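Local coordinates for protein putative metallopeptidase (Shewanella baltica OS155, PDB 3IEH) that probably acts as a zinc-dependent metallocarboxypeptidase of the peptidase M14 family and carries a bound zinc ion at its active centre, at residues W13-F18 / N252-V257; Y52-Y57 / V109-F114; R176-Y181 / E246-Q251. All blocks are in the same frame, centred on the assembly; numbering follows the deposited sequence.

Interactions 2 and 3 both reach the central mixed sheet, though well apart in it, with centres about 23 Å from each other: interaction 2 involves strand 52-58 near one margin, while interaction 3 joins strand 242-248 to its antiparallel neighbour 179-183. Interaction 1 lies about 14 Å, centre to centre, from interaction 3, and the two touch, because strand 242-248 leads through the turn 248-251 straight into helix 253-271. R256 bridges them by reaching back to Q251. Along the chain, interaction 1 closes a loop holding the other two in series, so the N-terminal residues return to the helix that follows the strand bearing E246, the predicted proton donor/acceptor.

Interaction 1: residues W13-F18 / N252-V257; sequences WKSDIF and NFDQRV
W13 opens the contact by meeting both F253 and R256. Its CB lies 3.5 Å from CB of F253, and the two rings are nearly parallel but so far slid that they barely overlap. With CG beside the backbone N and anti to the carbonyl carbon (chi1 -63°), the indole lies under the guanidinium of R256, whose CZ is 4.1 Å from the centroid of the six-membered ring. This is a cation-pi contact over the ring face, made edge-on by the guanidinium, whose plane stands 79° from that of the indole. K14 contributes its carbonyl O, which takes a bond from a water that also accepts from the backbone N of D254. S15 OG then donates to OD1 of D254 (2.6 Å) while accepting from the backbone N of F18, an ST motif. The other oxygen, OD2, receives the N-H of D16 at 2.9 Å and a weak bond from that of I17, so both carboxylate oxygens are engaged. I17 runs alongside D254 in the opposite sense, its CD1 against CB, and CE2 at the edge of the F18 ring lies 3.9 Å from CG1 of V257. Strand 14-15, paired with 20-21, thus lies along the first turn of helix 253-271; helix 81-91 packs against F18, F253, R256 and V257, while E171 of strand 165-172 forms a salt bridge with R256.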
ATOM      1  N   TRP A  13       5.215  15.144  -9.682  1.00 18.32           N
ATOM      2  CA  TRP A  13       5.523  14.658 -11.044  1.00 18.23           C
ATOM      3  C   TRP A  13       4.344  14.879 -11.972  1.00 18.48           C
ATOM      4  O   TRP A  13       3.203  14.959 -11.525  1.00 17.07           O
ATOM      5  CB  TRP A  13       5.824  13.148 -11.028  1.00 17.65           C
ATOM      6  CG  TRP A  13       7.038  12.760 -10.228  1.00 19.20           C
ATOM      7  CD1 TRP A  13       8.316  12.689 -10.685  1.00 15.20           C
ATOM      8  CD2 TRP A  13       7.084  12.390  -8.831  1.00 17.16           C
ATOM      9  NE1 TRP A  13       9.164  12.303  -9.666  1.00 16.29           N
ATOM     10  CE2 TRP A  13       8.436  12.117  -8.518  1.00 12.74           C
ATOM     11  CE3 TRP A  13       6.115  12.275  -7.820  1.00 20.48           C
ATOM     12  CZ2 TRP A  13       8.859  11.719  -7.225  1.00 16.28           C
ATOM     13  CZ3 TRP A  13       6.528  11.902  -6.516  1.00 17.52           C
ATOM     14  CH2 TRP A  13       7.885  11.608  -6.241  1.00 20.82           C
ATOM     15  N   LYS A  14       4.600  14.971 -13.269  1.00 21.59           N
ATOM     16  CA  LYS A  14       3.500  15.041 -14.233  1.00 22.84           C
ATOM     17  C   LYS A  14       3.263  13.633 -14.731  1.00 22.50           C
ATOM     18  O   LYS A  14       4.203  12.912 -15.011  1.00 26.87           O
ATOM     19  CB  LYS A  14       3.809  15.962 -15.403  1.00 24.31           C
ATOM     20  CG  LYS A  14       4.133  17.399 -14.998  1.00 33.36           C
ATOM     21  CD  LYS A  14       4.218  18.364 -16.217  1.00 33.86           C
ATOM     22  CE  LYS A  14       4.601  19.770 -15.771  1.00 38.41           C
ATOM     23  NZ  LYS A  14       5.788  19.718 -14.836  1.00 44.19           N
ATOM     24  N   SER A  15       2.002  13.235 -14.799  1.00 23.19           N
ATOM     25  CA  SER A  15       1.600  11.942 -15.334  1.00 20.89           C
ATOM     26  C   SER A  15       0.874  12.173 -16.634  1.00 19.41           C
ATOM     27  O   SER A  15      -0.113  12.865 -16.633  1.00 14.48           O
ATOM     28  CB  SER A  15       0.602  11.271 -14.396  1.00 19.97           C
ATOM     29  OG  SER A  15      -0.054  10.176 -15.036  1.00 23.15           O
ATOM     30  N   ASP A  16       1.320  11.584 -17.738  1.00 23.51           N
ATOM     31  CA  ASP A  16       0.514  11.706 -18.946  1.00 27.09           C
ATOM     32  C   ASP A  16      -0.510  10.603 -19.017  1.00 24.43           C
ATOM     33  O   ASP A  16      -1.453  10.724 -19.772  1.00 23.13           O
ATOM     34  CB  ASP A  16       1.272  11.968 -20.280  1.00 30.98           C
ATOM     35  CG  ASP A  16       2.592  11.261 -20.396  1.00 36.13           C
ATOM     36  OD1 ASP A  16       3.160  10.839 -19.373  1.00 49.84           O
ATOM     37  OD2 ASP A  16       3.084  11.169 -21.541  1.00 43.31           O
ATOM     38  N   ILE A  17      -0.376   9.583 -18.167  1.00 23.44           N
ATOM     39  CA  ILE A  17      -1.420   8.576 -18.078  1.00 21.37           C
ATOM     40  C   ILE A  17      -2.701   9.223 -17.579  1.00 20.28           C
ATOM     41  O   ILE A  17      -3.756   8.984 -18.139  1.00 20.02           O
ATOM     42  CB  ILE A  17      -1.069   7.395 -17.163  1.00 22.47           C
ATOM     43  CG1 ILE A  17       0.123   6.613 -17.728  1.00 21.87           C
ATOM     44  CG2 ILE A  17      -2.275   6.455 -17.051  1.00 18.93           C
ATOM     45  CD1 ILE A  17       0.524   5.433 -16.883  1.00 10.58           C
ATOM     46  N   PHE A  18      -2.603  10.058 -16.545  1.00 19.64           N
ATOM     47  CA  PHE A  18      -3.782  10.735 -15.970  1.00 18.13           C
ATOM     48  C   PHE A  18      -3.867  12.201 -16.383  1.00 18.56           C
ATOM     49  O   PHE A  18      -4.825  12.897 -16.050  1.00 16.29           O
ATOM     50  CB  PHE A  18      -3.772  10.602 -14.436  1.00 18.05           C
ATOM     51  CG  PHE A  18      -3.931   9.177 -13.963  1.00 16.87           C
ATOM     52  CD1 PHE A  18      -5.182   8.592 -13.910  1.00 11.84           C
ATOM     53  CD2 PHE A  18      -2.821   8.417 -13.615  1.00 14.25           C
ATOM     54  CE1 PHE A  18      -5.319   7.290 -13.522  1.00 19.21           C
ATOM     55  CE2 PHE A  18      -2.955   7.107 -13.217  1.00 17.56           C
ATOM     56  CZ  PHE A  18      -4.204   6.540 -13.160  1.00 18.32           C
ATOM     57  N   ASN A 252      10.883   7.374 -13.842  1.00 14.97           N
ATOM     58  CA  ASN A 252       9.715   7.957 -14.469  1.00 14.34           C
ATOM     59  C   ASN A 252       8.391   7.623 -13.758  1.00 15.41           C
ATOM     60  O   ASN A 252       8.065   6.465 -13.484  1.00 13.49           O
ATOM     61  CB  ASN A 252       9.651   7.530 -15.938  1.00 11.98           C
ATOM     62  CG  ASN A 252       8.425   8.061 -16.641  1.00 20.44           C
ATOM     63  OD1 ASN A 252       7.302   7.555 -16.460  1.00 15.98           O
ATOM     64  ND2 ASN A 252       8.626   9.089 -17.463  1.00 17.58           N
ATOM     65  N   PHE A 253       7.620   8.673 -13.507  1.00 16.05           N
ATOM     66  CA  PHE A 253       6.406   8.552 -12.735  1.00 17.16           C
ATOM     67  C   PHE A 253       5.396   7.537 -13.344  1.00 17.76           C
ATOM     68  O   PHE A 253       4.943   6.637 -12.622  1.00 20.15           O
ATOM     69  CB  PHE A 253       5.780   9.926 -12.487  1.00 14.09           C
ATOM     70  CG  PHE A 253       4.572   9.862 -11.608  1.00 17.26           C
ATOM     71  CD1 PHE A 253       4.717   9.786 -10.241  1.00  4.53           C
ATOM     72  CD2 PHE A 253       3.285   9.822 -12.153  1.00 16.38           C
ATOM     73  CE1 PHE A 253       3.603   9.705  -9.407  1.00 15.97           C
ATOM     74  CE2 PHE A 253       2.166   9.729 -11.329  1.00 16.63           C
ATOM     75  CZ  PHE A 253       2.330   9.677  -9.942  1.00 15.22           C
ATOM     76  N   ASP A 254       5.088   7.628 -14.642  1.00 15.75           N
ATOM     77  CA  ASP A 254       4.126   6.689 -15.250  1.00 18.11           C
ATOM     78  C   ASP A 254       4.597   5.230 -15.263  1.00 17.26           C
ATOM     79  O   ASP A 254       3.781   4.304 -15.158  1.00 18.91           O
ATOM     80  CB  ASP A 254       3.674   7.159 -16.630  1.00 18.00           C
ATOM     81  CG  ASP A 254       2.822   8.438 -16.557  1.00 22.95           C
ATOM     82  OD1 ASP A 254       1.957   8.590 -15.660  1.00 21.89           O
ATOM     83  OD2 ASP A 254       3.010   9.301 -17.416  1.00 29.88           O
ATOM     84  N   GLN A 255       5.902   5.019 -15.346  1.00 17.24           N
ATOM     85  CA  GLN A 255       6.457   3.677 -15.215  1.00 19.04           C
ATOM     86  C   GLN A 255       6.178   3.130 -13.822  1.00 18.70           C
ATOM     87  O   GLN A 255       5.894   1.927 -13.657  1.00 17.02           O
ATOM     88  CB  GLN A 255       7.962   3.683 -15.463  1.00 19.92           C
ATOM     89  CG  GLN A 255       8.310   3.621 -16.918  1.00 30.59           C
ATOM     90  CD  GLN A 255       8.048   2.234 -17.501  1.00 30.94           C
ATOM     91  OE1 GLN A 255       8.629   1.232 -17.047  1.00 37.85           O
ATOM     92  NE2 GLN A 255       7.195   2.173 -18.517  1.00 26.76           N
ATOM     93  N   ARG A 256       6.249   4.017 -12.824  1.00 17.98           N
ATOM     94  CA  ARG A 256       5.978   3.621 -11.440  1.00 18.29           C
ATOM     95  C   ARG A 256       4.495   3.294 -11.266  1.00 16.76           C
ATOM     96  O   ARG A 256       4.150   2.299 -10.652  1.00 14.53           O
ATOM     97  CB  ARG A 256       6.476   4.700 -10.462  1.00 17.79           C
ATOM     98  CG  ARG A 256       8.010   4.772 -10.410  1.00 22.05           C
ATOM     99  CD  ARG A 256       8.524   6.200 -10.254  1.00 18.16           C
ATOM    100  NE  ARG A 256       7.845   6.881  -9.166  1.00 18.27           N
ATOM    101  CZ  ARG A 256       7.841   8.202  -8.987  1.00 15.80           C
ATOM    102  NH1 ARG A 256       8.498   9.011  -9.802  1.00 22.61           N
ATOM    103  NH2 ARG A 256       7.175   8.718  -7.972  1.00 20.80           N
ATOM    104  N   VAL A 257       3.627   4.123 -11.850  1.00 18.01           N
ATOM    105  CA  VAL A 257       2.191   3.877 -11.831  1.00 16.31           C
ATOM    106  C   VAL A 257       1.912   2.486 -12.406  1.00 17.26           C
ATOM    107  O   VAL A 257       1.186   1.689 -11.799  1.00 18.15           O
ATOM    108  CB  VAL A 257       1.415   4.913 -12.672  1.00 17.41           C
ATOM    109  CG1 VAL A 257      -0.059   4.517 -12.766  1.00 14.64           C
ATOM    110  CG2 VAL A 257       1.576   6.304 -12.112  1.00  5.47           C
TER
HETATM  111  O   HOH W   1       5.164  10.556 -15.977  1.00 38.41           O

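Interaction 2: residues Y52-Y57 / V109-F114; sequences YKVSLY and VNPTGF
A chi1 of -67° sets CG of Y52 beside its backbone N and anti to the carbonyl carbon, and the phenol is thereby laid along P111. The chain of contact starts at CB of Y52, which sits 3.4 Å from CG of the proline. Ring atom CG of Y52 then meets CB of P111 at 3.6 Å, the two side chains running past each other in opposite directions. Farther on, T112 offers its methyl CG2 to the edge of the phenol, near the ring plane, at 4.1 Å from CD2. An alanine in place of Y52 would keep CB but lose the phenol, and is likely to leave CB of P111 and the methyl of T112 with a gap beside them. V54, two residues along the strand and on the same side, turns CG2 toward the carbonyl O of V109 at 3.8 Å and remains a looser neighbour of CD of P111. The proline occupies the first turn of helix 111-116, whose N-cap is N110: its OD1 takes the N-H of G113 at 3.0 Å, with the donor well above the carbonyl plane. Y29 of helix 25-39 also touches P111, and I25 of that helix touches Y52. Between strand 52-58 and the start of helix 111-116 the cohesion is therefore apolar, resting on the fit of aliphatic and aromatic carbon, while the N-cap oxygen of N110 serves its own helix, its ND2 is hydrogen-bonded to O of F75, and OG1 of T112 is hydrogen-bonded to the backbone N of K122.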
ATOM      1  N   TYR A  52     -10.074  15.483   5.219  1.00 21.30           N
ATOM      2  CA  TYR A  52     -10.183  14.404   4.246  1.00 19.54           C
ATOM      3  C   TYR A  52     -10.646  13.185   4.979  1.00 20.75           C
ATOM      4  O   TYR A  52     -10.236  12.960   6.101  1.00 24.79           O
ATOM      5  CB  TYR A  52      -8.846  14.117   3.572  1.00 18.88           C
ATOM      6  CG  TYR A  52      -8.346  15.230   2.672  1.00 16.38           C
ATOM      7  CD1 TYR A  52      -8.953  15.473   1.452  1.00 23.32           C
ATOM      8  CD2 TYR A  52      -7.264  16.030   3.039  1.00 18.65           C
ATOM      9  CE1 TYR A  52      -8.514  16.453   0.615  1.00 19.15           C
ATOM     10  CE2 TYR A  52      -6.805  17.034   2.204  1.00 16.47           C
ATOM     11  CZ  TYR A  52      -7.433  17.226   0.979  1.00 21.50           C
ATOM     12  OH  TYR A  52      -7.032  18.196   0.110  1.00 21.73           O
ATOM     13  N   LYS A  53     -11.525  12.397   4.374  1.00 22.10           N
ATOM     14  CA  LYS A  53     -11.890  11.151   5.010  1.00 24.33           C
ATOM     15  C   LYS A  53     -10.800  10.093   4.689  1.00 24.10           C
ATOM     16  O   LYS A  53     -10.098  10.187   3.671  1.00 24.15           O
ATOM     17  CB  LYS A  53     -13.373  10.722   4.758  1.00 24.25           C
ATOM     18  CG  LYS A  53     -13.925  10.723   3.351  1.00 34.48           C
ATOM     19  CD  LYS A  53     -15.473  10.690   3.334  1.00 34.08           C
ATOM     20  N   VAL A  54     -10.552   9.200   5.647  1.00 22.68           N
ATOM     21  CA  VAL A  54      -9.699   8.054   5.434  1.00 21.38           C
ATOM     22  C   VAL A  54     -10.648   6.861   5.471  1.00 22.12           C
ATOM     23  O   VAL A  54     -11.158   6.477   6.532  1.00 23.67           O
ATOM     24  CB  VAL A  54      -8.658   7.857   6.529  1.00 23.29           C
ATOM     25  CG1 VAL A  54      -7.864   6.566   6.228  1.00 19.51           C
ATOM     26  CG2 VAL A  54      -7.752   9.099   6.675  1.00 16.54           C
ATOM     27  N   SER A  55     -10.875   6.283   4.308  1.00 22.03           N
ATOM     28  CA  SER A  55     -11.867   5.237   4.138  1.00 23.20           C
ATOM     29  C   SER A  55     -11.302   3.938   3.597  1.00 21.36           C
ATOM     30  O   SER A  55     -10.319   3.933   2.831  1.00 20.39           O
ATOM     31  CB  SER A  55     -12.954   5.732   3.191  1.00 23.21           C
ATOM     32  OG  SER A  55     -13.693   6.784   3.798  1.00 30.69           O
ATOM     33  N   LEU A  56     -11.927   2.852   4.060  1.00 18.71           N
ATOM     34  CA  LEU A  56     -11.666   1.503   3.622  1.00 16.11           C
ATOM     35  C   LEU A  56     -12.748   1.211   2.617  1.00 16.01           C
ATOM     36  O   LEU A  56     -13.907   1.408   2.920  1.00 16.53           O
ATOM     37  CB  LEU A  56     -11.782   0.509   4.778  1.00 15.42           C
ATOM     38  CG  LEU A  56     -11.545  -0.971   4.434  1.00 15.19           C
ATOM     39  CD1 LEU A  56     -10.020  -1.247   4.267  1.00 15.76           C
ATOM     40  CD2 LEU A  56     -12.128  -1.909   5.483  1.00  6.81           C
ATOM     41  N   TYR A  57     -12.382   0.752   1.423  1.00 17.83           N
ATOM     42  CA  TYR A  57     -13.382   0.362   0.429  1.00 17.90           C
ATOM     43  C   TYR A  57     -13.423  -1.158   0.321  1.00 17.36           C
ATOM     44  O   TYR A  57     -12.390  -1.814   0.318  1.00 17.00           O
ATOM     45  CB  TYR A  57     -13.093   0.994  -0.930  1.00 18.41           C
ATOM     46  CG  TYR A  57     -13.346   2.463  -0.972  1.00 16.37           C
ATOM     47  CD1 TYR A  57     -12.390   3.365  -0.474  1.00 20.60           C
ATOM     48  CD2 TYR A  57     -14.526   2.972  -1.492  1.00 24.62           C
ATOM     49  CE1 TYR A  57     -12.598   4.725  -0.516  1.00 18.77           C
ATOM     50  CE2 TYR A  57     -14.751   4.349  -1.526  1.00 26.34           C
ATOM     51  CZ  TYR A  57     -13.780   5.207  -1.033  1.00 28.33           C
ATOM     52  OH  TYR A  57     -13.981   6.558  -1.060  1.00 48.57           O
ATOM     53  N   VAL A 109      -4.051   6.587   2.551  1.00 17.11           N
ATOM     54  CA  VAL A 109      -4.030   6.696   4.006  1.00 16.10           C
ATOM     55  C   VAL A 109      -3.639   8.106   4.532  1.00 14.56           C
ATOM     56  O   VAL A 109      -4.136   8.532   5.576  1.00 16.18           O
ATOM     57  CB  VAL A 109      -3.127   5.575   4.585  1.00 17.04           C
ATOM     58  CG1 VAL A 109      -2.903   5.762   6.087  1.00 15.82           C
ATOM     59  CG2 VAL A 109      -3.751   4.176   4.261  1.00 13.19           C
ATOM     60  N   ASN A 110      -2.813   8.833   3.772  1.00 13.23           N
ATOM     61  CA  ASN A 110      -2.219  10.097   4.176  1.00 12.46           C
ATOM     62  C   ASN A 110      -2.536  11.191   3.154  1.00 13.83           C
ATOM     63  O   ASN A 110      -1.641  11.652   2.427  1.00 14.50           O
ATOM     64  CB  ASN A 110      -0.696   9.901   4.307  1.00  9.72           C
ATOM     65  CG  ASN A 110       0.044  11.147   4.767  1.00 13.87           C
ATOM     66  OD1 ASN A 110      -0.546  12.204   5.082  1.00  9.87           O
ATOM     67  ND2 ASN A 110       1.364  11.032   4.802  1.00 12.08           N
ATOM     68  N   PRO A 111      -3.801  11.625   3.099  1.00 14.05           N
ATOM     69  CA  PRO A 111      -4.181  12.650   2.117  1.00 13.93           C
ATOM     70  C   PRO A 111      -3.507  14.002   2.303  1.00 12.53           C
ATOM     71  O   PRO A 111      -3.202  14.692   1.289  1.00 14.12           O
ATOM     72  CB  PRO A 111      -5.708  12.778   2.296  1.00 14.03           C
ATOM     73  CG  PRO A 111      -6.007  12.162   3.635  1.00 13.94           C
ATOM     74  CD  PRO A 111      -4.978  11.099   3.823  1.00 15.16           C
ATOM     75  N   THR A 112      -3.267  14.390   3.555  1.00 10.29           N
ATOM     76  CA  THR A 112      -2.678  15.704   3.799  1.00 11.07           C
ATOM     77  C   THR A 112      -1.232  15.763   3.265  1.00  9.50           C
ATOM     78  O   THR A 112      -0.834  16.752   2.658  1.00 10.13           O
ATOM     79  CB  THR A 112      -2.776  16.145   5.286  1.00 13.59           C
ATOM     80  OG1 THR A 112      -1.964  15.293   6.110  1.00 16.88           O
ATOM     81  CG2 THR A 112      -4.253  16.136   5.773  1.00  7.93           C
ATOM     82  N   GLY A 113      -0.476  14.679   3.419  1.00 10.79           N
ATOM     83  CA  GLY A 113       0.875  14.600   2.854  1.00 10.75           C
ATOM     84  C   GLY A 113       0.853  14.519   1.343  1.00 12.48           C
ATOM     85  O   GLY A 113       1.646  15.193   0.665  1.00 16.07           O
ATOM     86  N   PHE A 114      -0.092  13.731   0.818  1.00 14.08           N
ATOM     87  CA  PHE A 114      -0.293  13.531  -0.622  1.00 14.70           C
ATOM     88  C   PHE A 114      -0.609  14.804  -1.402  1.00 16.31           C
ATOM     89  O   PHE A 114      -0.144  14.962  -2.541  1.00 19.97           O
ATOM     90  CB  PHE A 114      -1.412  12.519  -0.809  1.00 14.36           C
ATOM     91  CG  PHE A 114      -1.703  12.144  -2.248  1.00 18.29           C
ATOM     92  CD1 PHE A 114      -1.076  11.056  -2.839  1.00 17.98           C
ATOM     93  CD2 PHE A 114      -2.674  12.825  -2.981  1.00 18.71           C
ATOM     94  CE1 PHE A 114      -1.384  10.681  -4.162  1.00 22.07           C
ATOM     95  CE2 PHE A 114      -2.991  12.448  -4.296  1.00 22.17           C
ATOM     96  CZ  PHE A 114      -2.366  11.387  -4.882  1.00 11.59           C
TER

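Interaction 3: residues R176-Y181 / E246-Q251; sequences REAYVY and ETPALQ
The backbone O of Y179 accepts the N-H of E246 at 2.7 Å, and the reverse bond, from Y179 N to E246 O, measures 3.0 Å, which makes these residues an antiparallel hydrogen-bonded pair. Their side chains rise on the same face of the sheet and lie side by side. Y179 has CG between the backbone N and the carbonyl carbon (chi1 58°), a torsion that brings its ring over the glutamate stem: CB of E246 sits above the ring centre, 3.6 Å from the centroid, in a CH-pi contact. The chain of E246 bends at chi2, and its carboxylate plane comes within 13° of that of the ring. Y181 turns its edge to OE2 of E246, CE1 lying 3.7 Å away. A water joins the hydroxyls of both tyrosines and binds OE2 weakly; the Y179 hydroxyl also bonds to D172. At the other end, NE2 of Q251 gives an almost straight bond of 2.8 Å to O of R176, meeting a lone pair in the carbonyl plane, and the guanidinium of R176 lays one face toward that amide nitrogen. CB of P248 packs on the R176-E177 peptide, 3.3 Å from C of R176. Strands 179-183 and 242-248 thus present E246, the predicted proton donor/acceptor, close to zinc ligand H170, an arrangement consistent with the catalytic glutamate of M14 carboxypeptidases.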
ATOM      1  N   ARG A 176      16.829   4.423  -7.251  1.00 19.99           N
ATOM      2  CA  ARG A 176      16.551   4.163  -8.660  1.00 20.33           C
ATOM      3  C   ARG A 176      16.268   2.659  -8.919  1.00 17.97           C
ATOM      4  O   ARG A 176      15.942   2.270 -10.031  1.00 17.02           O
ATOM      5  CB  ARG A 176      17.669   4.704  -9.538  1.00 20.45           C
ATOM      6  CG  ARG A 176      19.002   4.046  -9.351  1.00 27.69           C
ATOM      7  CD  ARG A 176      20.012   4.605 -10.363  1.00 33.47           C
ATOM      8  NE  ARG A 176      19.632   4.265 -11.731  1.00 35.67           N
ATOM      9  CZ  ARG A 176      19.770   3.058 -12.284  1.00 38.37           C
ATOM     10  NH1 ARG A 176      20.299   2.039 -11.605  1.00 37.29           N
ATOM     11  NH2 ARG A 176      19.369   2.870 -13.539  1.00 34.47           N
ATOM     12  N   GLU A 177      16.326   1.845  -7.859  1.00 16.69           N
ATOM     13  CA  GLU A 177      16.214   0.386  -7.944  1.00 16.68           C
ATOM     14  C   GLU A 177      15.007  -0.113  -7.155  1.00 15.11           C
ATOM     15  O   GLU A 177      14.770   0.360  -6.048  1.00 16.16           O
ATOM     16  CB  GLU A 177      17.474  -0.252  -7.342  1.00 15.02           C
ATOM     17  CG  GLU A 177      18.731   0.004  -8.131  1.00 18.78           C
ATOM     18  CD  GLU A 177      19.974  -0.579  -7.477  1.00 17.51           C
ATOM     19  OE1 GLU A 177      19.986  -0.721  -6.251  1.00 15.38           O
ATOM     20  OE2 GLU A 177      20.949  -0.888  -8.192  1.00 28.29           O
ATOM     21  N   ALA A 178      14.260  -1.062  -7.698  1.00 12.56           N
ATOM     22  CA  ALA A 178      13.055  -1.573  -7.004  1.00 13.87           C
ATOM     23  C   ALA A 178      13.417  -2.606  -5.922  1.00 14.25           C
ATOM     24  O   ALA A 178      14.484  -3.220  -5.967  1.00 14.39           O
ATOM     25  CB  ALA A 178      12.085  -2.196  -8.008  1.00 10.46           C
ATOM     26  N   TYR A 179      12.528  -2.790  -4.950  1.00 11.62           N
ATOM     27  CA  TYR A 179      12.681  -3.866  -3.990  1.00 10.71           C
ATOM     28  C   TYR A 179      11.356  -4.098  -3.295  1.00 10.92           C
ATOM     29  O   TYR A 179      10.376  -3.370  -3.515  1.00 11.11           O
ATOM     30  CB  TYR A 179      13.846  -3.618  -2.999  1.00 12.72           C
ATOM     31  CG  TYR A 179      13.731  -2.347  -2.215  1.00 10.32           C
ATOM     32  CD1 TYR A 179      14.105  -1.111  -2.787  1.00  7.18           C
ATOM     33  CD2 TYR A 179      13.263  -2.363  -0.893  1.00 11.75           C
ATOM     34  CE1 TYR A 179      14.002   0.079  -2.065  1.00 10.96           C
ATOM     35  CE2 TYR A 179      13.148  -1.170  -0.146  1.00 12.90           C
ATOM     36  CZ  TYR A 179      13.495   0.049  -0.745  1.00 15.99           C
ATOM     37  OH  TYR A 179      13.388   1.220  -0.018  1.00 19.34           O
ATOM     38  N   VAL A 180      11.303  -5.166  -2.507  1.00 12.56           N
ATOM     39  CA  VAL A 180      10.072  -5.571  -1.854  1.00 14.24           C
ATOM     40  C   VAL A 180      10.359  -6.226  -0.506  1.00 15.22           C
ATOM     41  O   VAL A 180      11.265  -7.023  -0.406  1.00 14.09           O
ATOM     42  CB  VAL A 180       9.261  -6.558  -2.744  1.00 15.18           C
ATOM     43  CG1 VAL A 180      10.150  -7.653  -3.270  1.00 16.71           C
ATOM     44  CG2 VAL A 180       8.116  -7.160  -1.941  1.00 10.95           C
ATOM     45  N   TYR A 181       9.600  -5.837   0.517  1.00 15.60           N
ATOM     46  CA  TYR A 181       9.629  -6.452   1.835  1.00 17.21           C
ATOM     47  C   TYR A 181       8.541  -7.489   1.771  1.00 16.64           C
ATOM     48  O   TYR A 181       7.435  -7.140   1.423  1.00 17.23           O
ATOM     49  CB  TYR A 181       9.227  -5.456   2.954  1.00 17.28           C
ATOM     50  CG  TYR A 181      10.151  -4.267   3.180  1.00 18.77           C
ATOM     51  CD1 TYR A 181      10.004  -3.086   2.452  1.00 24.70           C
ATOM     52  CD2 TYR A 181      11.135  -4.309   4.146  1.00 17.71           C
ATOM     53  CE1 TYR A 181      10.845  -1.996   2.663  1.00 21.59           C
ATOM     54  CE2 TYR A 181      11.981  -3.237   4.359  1.00 18.25           C
ATOM     55  CZ  TYR A 181      11.835  -2.086   3.632  1.00 24.49           C
ATOM     56  OH  TYR A 181      12.694  -1.031   3.874  1.00 31.17           O
ATOM     57  N   GLU A 246       8.358  -1.572  -3.077  1.00 18.96           N
ATOM     58  CA  GLU A 246       8.999  -0.260  -3.133  1.00 18.43           C
ATOM     59  C   GLU A 246       9.457  -0.005  -4.576  1.00 15.18           C
ATOM     60  O   GLU A 246      10.442  -0.567  -5.020  1.00 12.57           O
ATOM     61  CB  GLU A 246      10.201  -0.231  -2.176  1.00 19.24           C
ATOM     62  CG  GLU A 246       9.820  -0.391  -0.712  1.00 23.57           C
ATOM     63  CD  GLU A 246       9.380   0.909  -0.043  1.00 30.72           C
ATOM     64  OE1 GLU A 246       9.486   2.028  -0.617  1.00 26.18           O
ATOM     65  OE2 GLU A 246       8.933   0.798   1.101  1.00 32.77           O
ATOM     66  N   THR A 247       8.695   0.788  -5.317  1.00 13.21           N
ATOM     67  CA  THR A 247       9.127   1.245  -6.622  1.00 12.51           C
ATOM     68  C   THR A 247      10.054   2.462  -6.455  1.00 11.78           C
ATOM     69  O   THR A 247       9.917   3.270  -5.523  1.00 12.13           O
ATOM     70  CB  THR A 247       7.934   1.582  -7.562  1.00 13.85           C
ATOM     71  OG1 THR A 247       7.005   2.463  -6.905  1.00  7.22           O
ATOM     72  CG2 THR A 247       7.228   0.314  -8.013  1.00 10.59           C
ATOM     73  N   PRO A 248      11.016   2.603  -7.345  1.00 11.65           N
ATOM     74  CA  PRO A 248      11.990   3.685  -7.192  1.00 13.26           C
ATOM     75  C   PRO A 248      11.492   5.027  -7.700  1.00 14.49           C
ATOM     76  O   PRO A 248      11.289   5.190  -8.916  1.00 16.01           O
ATOM     77  CB  PRO A 248      13.177   3.195  -8.031  1.00 13.15           C
ATOM     78  CG  PRO A 248      12.550   2.298  -9.079  1.00 14.23           C
ATOM     79  CD  PRO A 248      11.344   1.683  -8.446  1.00 13.09           C
ATOM     80  N   ALA A 249      11.394   6.008  -6.804  1.00 13.71           N
ATOM     81  CA  ALA A 249      10.781   7.292  -7.147  1.00 14.63           C
ATOM     82  C   ALA A 249      11.726   8.244  -7.888  1.00 17.25           C
ATOM     83  O   ALA A 249      11.349   9.386  -8.182  1.00 16.76           O
ATOM     84  CB  ALA A 249      10.182   7.965  -5.897  1.00 11.56           C
ATOM     85  N   LEU A 250      12.947   7.779  -8.171  1.00 19.51           N
ATOM     86  CA  LEU A 250      13.908   8.502  -9.053  1.00 20.88           C
ATOM     87  C   LEU A 250      13.682   8.133 -10.526  1.00 20.29           C
ATOM     88  O   LEU A 250      14.286   8.712 -11.404  1.00 25.39           O
ATOM     89  CB  LEU A 250      15.383   8.225  -8.669  1.00 18.40           C
ATOM     90  CG  LEU A 250      15.881   8.734  -7.307  1.00 20.58           C
ATOM     91  CD1 LEU A 250      17.355   8.284  -7.035  1.00 11.45           C
ATOM     92  CD2 LEU A 250      15.724  10.279  -7.209  1.00  7.52           C
ATOM     93  N   GLN A 251      12.831   7.154 -10.790  1.00 19.20           N
ATOM     94  CA  GLN A 251      12.476   6.778 -12.148  1.00 15.95           C
ATOM     95  C   GLN A 251      11.219   7.539 -12.575  1.00 15.75           C
ATOM     96  O   GLN A 251      10.553   8.218 -11.777  1.00 18.73           O
ATOM     97  CB  GLN A 251      12.203   5.257 -12.235  1.00 15.41           C
ATOM     98  CG  GLN A 251      13.378   4.330 -11.860  1.00 16.12           C
ATOM     99  CD  GLN A 251      14.587   4.438 -12.783  1.00 18.57           C
ATOM    100  OE1 GLN A 251      14.500   5.074 -13.825  1.00 14.57           O
ATOM    101  NE2 GLN A 251      15.727   3.813 -12.398  1.00 16.58           N
TER
HETATM  102  O   HOH W   2      11.826   1.676   2.698  1.00 39.09           O